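Local atomic coordinates of hypothetical protein SSO2532 (Sulfolobus solfataricus, PDB entry 1VPH), a protein that is of unknown function but belongs to the YjbQ-like UPF0047 family, assembles as a trimer and binds a potassium ion in this crystal. Residues F82-S86 and R87-H91. Sequence-based numbering, arbitrary orientation. Where two conformers were deposited one is given.
Sequences FTEPS and RSWKH. With K (potassium ion), chain K.
A type I beta turn from E84 to R87, closed by R87 N donating to E84 O at 3.0 Å (N-H...O 163°), reverses the chain just after helix 69-83, where E84 leaves helical geometry with positive phi. The turn brings W89 back to the helix end: its indole NE1 donates to T83 O over 3.0 Å, the oxygen lying 19° out of the ring plane. Above this indole the extended R87 side chain crosses, with CD 3.6 Å over one ring face near the rim. CG of R87 stands anti to the backbone N (chi1 177°), which carries the extended chain over the indole and its outer atoms up to the E84 carboxylate. Replacing W89 with alanine is likely to leave T83 O without its indole donor and R87 CD without the surface beneath it, and to remove the packing on A98 and L102 of helix 98-107. Further along the same loop, in a 3-10 segment, H91 NE2 binds potassium at 2.4 Å, alongside D95, N97 and H101. NH2 of R87 forms a salt bridge with E81 of the second subunit. R87 NH1 makes a hydrogen-bonded salt bridge to E84 OE2 at 3.0 Å, from the syn side but tilted out of the carboxylate plane, while OE2 lies in the guanidinium plane.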
loop_
_atom_site.group_PDB
_atom_site.type_symbol
_atom_site.label_atom_id
_atom_site.label_comp_id
_atom_site.label_asym_id
_atom_site.label_seq_id
_atom_site.Cartn_x
_atom_site.Cartn_y
_atom_site.Cartn_z
ATOM N N PHE C 82 13.983 -0.866 -12.595
ATOM C CA PHE C 82 13.536 0.303 -11.882
ATOM C C PHE C 82 14.467 0.769 -10.758
ATOM O O PHE C 82 14.644 1.955 -10.571
ATOM C CB PHE C 82 12.198 -0.043 -11.278
ATOM C CG PHE C 82 11.613 1.016 -10.406
ATOM C CD1 PHE C 82 11.090 2.177 -10.959
ATOM C CD2 PHE C 82 11.507 0.804 -9.048
ATOM C CE1 PHE C 82 10.504 3.128 -10.151
ATOM C CE2 PHE C 82 10.949 1.760 -8.244
ATOM C CZ PHE C 82 10.438 2.922 -8.807
ATOM N N THR C 83 15.064 -0.186 -10.034
ATOM C CA THR C 83 15.872 0.133 -8.851
ATOM C C THR C 83 17.359 0.326 -9.165
ATOM O O THR C 83 18.078 0.908 -8.350
ATOM C CB THR C 83 15.766 -0.960 -7.774
ATOM O OG1 THR C 83 16.279 -2.191 -8.296
ATOM C CG2 THR C 83 14.343 -1.139 -7.277
ATOM N N GLU C 84 17.815 -0.224 -10.301
ATOM C CA GLU C 84 19.193 -0.049 -10.788
ATOM C C GLU C 84 20.294 -0.565 -9.848
ATOM O O GLU C 84 21.064 0.229 -9.268
ATOM C CB GLU C 84 19.437 1.399 -11.112
ATOM C CG GLU C 84 18.458 1.916 -12.097
ATOM C CD GLU C 84 18.839 3.263 -12.623
ATOM O OE1 GLU C 84 19.744 3.315 -13.505
ATOM O OE2 GLU C 84 18.264 4.268 -12.148
ATOM N N PRO C 85 20.385 -1.900 -9.668
ATOM C CA PRO C 85 21.404 -2.382 -8.766
ATOM C C PRO C 85 22.818 -1.913 -9.084
ATOM O O PRO C 85 23.588 -1.778 -8.155
ATOM C CB PRO C 85 21.260 -3.893 -8.853
ATOM C CG PRO C 85 19.831 -4.059 -9.222
ATOM C CD PRO C 85 19.556 -3.000 -10.165
ATOM N N SER C 86 23.132 -1.602 -10.335
ATOM C CA SER C 86 24.490 -1.226 -10.713
ATOM C C SER C 86 24.786 0.268 -10.574
ATOM O O SER C 86 25.927 0.697 -10.758
ATOM C CB SER C 86 24.737 -1.546 -12.187
ATOM O OG SER C 86 24.409 -0.402 -12.990
ATOM N N ARG C 87 23.768 1.068 -10.253
ATOM C CA ARG C 87 23.938 2.531 -10.148
ATOM C C ARG C 87 24.663 2.987 -8.853
ATOM O O ARG C 87 24.486 2.426 -7.798
ATOM C CB ARG C 87 22.571 3.217 -10.253
ATOM C CG ARG C 87 22.562 4.722 -10.097
ATOM C CD ARG C 87 21.290 5.290 -10.653
ATOM N NE ARG C 87 21.259 6.721 -10.451
ATOM C CZ ARG C 87 20.218 7.499 -10.778
ATOM N NH1 ARG C 87 19.179 6.969 -11.336
ATOM N NH2 ARG C 87 20.251 8.800 -10.556
ATOM N N SER C 88 25.440 4.055 -8.959
ATOM C CA SER C 88 26.192 4.589 -7.842
ATOM C C SER C 88 25.286 5.432 -6.978
ATOM O O SER C 88 25.531 6.617 -6.794
ATOM C CB SER C 88 27.349 5.474 -8.315
ATOM O OG SER C 88 28.359 4.735 -8.977
ATOM N N TRP C 89 24.261 4.817 -6.428
ATOM C CA TRP C 89 23.437 5.469 -5.427
ATOM C C TRP C 89 24.290 5.900 -4.236
ATOM O O TRP C 89 25.298 5.244 -3.900
ATOM C CB TRP C 89 22.353 4.540 -4.930
ATOM C CG TRP C 89 21.331 4.169 -5.965
ATOM C CD1 TRP C 89 21.138 2.933 -6.493
ATOM C CD2 TRP C 89 20.402 5.036 -6.617
ATOM N NE1 TRP C 89 20.103 2.951 -7.390
ATOM C CE2 TRP C 89 19.624 4.229 -7.490
ATOM C CE3 TRP C 89 20.132 6.412 -6.539
ATOM C CZ2 TRP C 89 18.590 4.747 -8.299
ATOM C CZ3 TRP C 89 19.064 6.928 -7.354
ATOM C CH2 TRP C 89 18.318 6.078 -8.196
ATOM N N LYS C 90 23.885 7.001 -3.593
ATOM C CA LYS C 90 24.618 7.539 -2.443
ATOM C C LYS C 90 24.680 6.594 -1.248
ATOM O O LYS C 90 25.695 6.551 -0.564
ATOM C CB LYS C 90 24.007 8.886 -2.015
ATOM C CG LYS C 90 24.434 10.059 -2.895
ATOM N N HIS C 91 23.619 5.818 -1.015
ATOM C CA HIS C 91 23.631 4.809 0.011
ATOM C C HIS C 91 24.676 3.729 -0.198
ATOM O O HIS C 91 25.074 3.045 0.769
ATOM C CB HIS C 91 22.269 4.130 0.134
ATOM C CG HIS C 91 22.153 3.167 1.286
ATOM N ND1 HIS C 91 22.211 3.570 2.606
ATOM C CD2 HIS C 91 21.919 1.825 1.310
ATOM C CE1 HIS C 91 22.063 2.517 3.392
ATOM N NE2 HIS C 91 21.859 1.446 2.638
HETATM K K K K . 21.352 -0.849 3.203
HETATM O O HOH W 1 21.426 0.090 5.012
#